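Local coordinates for AP-4 complex accessory subunit Tepsin (Equus caballus, PDB 5WF2), which probably associates with the AP-4 adaptor complex and may thereby take part in vesicular trafficking of proteins at the trans-Golgi network, at residues Q26-S29 and L30-V34. Numbering follows the deposited sequence.
Sequences QELS and LVQTV
Leu28 and Gln32, one helical turn apart, make the side-chain contact of this piece of helix 25-35. The isopropyl end of Leu28 sits over one face of the Gln32 amide: CG of Leu28 stands almost straight above CD of Gln32 at 3.8 Å, and NE2 of Gln32 is equally near Leu28 CD1. With CG of Gln32 beside its own backbone N (chi1 -72°) and the chain extended, the amide reaches back to that leucine. Glutamine suits this partly exposed place: its methylenes cover a neighbour and its amide ends the chain in a polar group. Shortening Gln32 to an alanine would probably uncover that side of the Leu28 isobutyl group and leave its branched end freer to change rotamer.

The same two residues share a backbone bond, Gln32 N to Leu28 O at 2.9 Å, with a nearly straight N-H...O angle of 164°. Leu30 N to Gln26 O, Val31 N to Glu27 O and Thr33 N to Ser29 O repeat the alpha-helical pattern, N-H of residue i+4 to C=O of residue i. This is an amphipathic helix of the all-helical VHS/ENTH-like domain of tepsin: Leu30, branched and buried, meets Phe50 and Cys54 of helix 44-56, while Val31, compact and beta-branched, packs on Leu65 and Leu66 of helix 59-68.

Side-chain polar groups add further bonds. With OG1 beside its own backbone N (chi1 -78°), the Thr33 hydroxyl is directed back along the helix to Ser29 O, a weak bond of 3.3 Å. Ser29 OG bonds back to Gln25 O, and buried Glu27 pairs OE2 with Asn58 N.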
loop_
_atom_site.group_PDB
_atom_site.type_symbol
_atom_site.label_atom_id
_atom_site.label_comp_id
_atom_site.label_asym_id
_atom_site.label_seq_id
_atom_site.Cartn_x
_atom_site.Cartn_y
_atom_site.Cartn_z
ATOM N N GLN A 26 11.759 11.393 0.847
ATOM C CA GLN A 26 12.245 10.097 1.307
ATOM C C GLN A 26 11.143 9.055 1.213
ATOM O O GLN A 26 11.390 7.884 0.887
ATOM C CB GLN A 26 12.738 10.197 2.746
ATOM C CG GLN A 26 13.963 11.099 2.947
ATOM C CD GLN A 26 14.294 11.310 4.433
ATOM O OE1 GLN A 26 13.404 11.526 5.250
ATOM N NE2 GLN A 26 15.581 11.246 4.787
ATOM N N GLU A 27 9.920 9.467 1.529
ATOM C CA GLU A 27 8.799 8.546 1.424
ATOM C C GLU A 27 8.568 8.151 -0.028
ATOM O O GLU A 27 8.319 6.975 -0.324
ATOM C CB GLU A 27 7.569 9.186 2.090
ATOM C CG GLU A 27 7.670 9.303 3.610
ATOM C CD GLU A 27 8.459 10.511 4.150
ATOM O OE1 GLU A 27 8.928 11.363 3.368
ATOM O OE2 GLU A 27 8.605 10.609 5.386
ATOM N N LEU A 28 8.696 9.097 -0.954
ATOM C CA LEU A 28 8.501 8.769 -2.360
ATOM C C LEU A 28 9.556 7.786 -2.846
ATOM O O LEU A 28 9.236 6.807 -3.522
ATOM C CB LEU A 28 8.514 10.031 -3.201
ATOM C CG LEU A 28 8.410 9.752 -4.710
ATOM C CD1 LEU A 28 7.129 8.993 -5.097
ATOM C CD2 LEU A 28 8.473 11.039 -5.482
ATOM N N SER A 29 10.816 8.026 -2.506
ATOM C CA SER A 29 11.875 7.088 -2.876
ATOM C C SER A 29 11.582 5.697 -2.358
ATOM O O SER A 29 11.823 4.709 -3.063
ATOM C CB SER A 29 13.218 7.556 -2.328
ATOM O OG SER A 29 13.500 8.887 -2.746
ATOM N N LEU A 30 11.083 5.593 -1.116
ATOM C CA LEU A 30 10.766 4.283 -0.543
ATOM C C LEU A 30 9.692 3.578 -1.362
ATOM O O LEU A 30 9.805 2.383 -1.669
ATOM C CB LEU A 30 10.309 4.425 0.919
ATOM C CG LEU A 30 9.981 3.075 1.569
ATOM C CD1 LEU A 30 11.217 2.164 1.673
ATOM C CD2 LEU A 30 9.319 3.277 2.947
ATOM N N VAL A 31 8.625 4.293 -1.704
ATOM C CA VAL A 31 7.519 3.676 -2.431
ATOM C C VAL A 31 7.955 3.303 -3.830
ATOM O O VAL A 31 7.544 2.268 -4.370
ATOM C CB VAL A 31 6.321 4.632 -2.463
ATOM C CG1 VAL A 31 5.261 4.195 -3.471
ATOM C CG2 VAL A 31 5.715 4.752 -1.051
ATOM N N GLN A 32 8.785 4.149 -4.449
ATOM C CA GLN A 32 9.298 3.813 -5.776
ATOM C C GLN A 32 10.164 2.560 -5.708
ATOM O O GLN A 32 10.092 1.706 -6.586
ATOM C CB GLN A 32 10.063 5.006 -6.368
ATOM C CG GLN A 32 9.193 6.171 -6.802
ATOM C CD GLN A 32 9.989 7.419 -7.236
ATOM O OE1 GLN A 32 11.125 7.649 -6.795
ATOM N NE2 GLN A 32 9.365 8.238 -8.082
ATOM N N THR A 33 10.940 2.396 -4.636
ATOM C CA THR A 33 11.735 1.182 -4.481
ATOM C C THR A 33 10.843 -0.040 -4.339
ATOM O O THR A 33 11.016 -1.047 -5.042
ATOM C CB THR A 33 12.663 1.304 -3.262
ATOM O OG1 THR A 33 13.787 2.121 -3.590
ATOM C CG2 THR A 33 13.188 -0.053 -2.792
ATOM N N VAL A 34 9.883 0.019 -3.419
ATOM C CA VAL A 34 9.147 -1.192 -3.099
ATOM C C VAL A 34 8.269 -1.634 -4.255
ATOM O O VAL A 34 7.969 -2.834 -4.385
ATOM C CB VAL A 34 8.344 -0.991 -1.807
ATOM C CG1 VAL A 34 7.134 -0.146 -2.057
ATOM C CG2 VAL A 34 7.976 -2.331 -1.250
#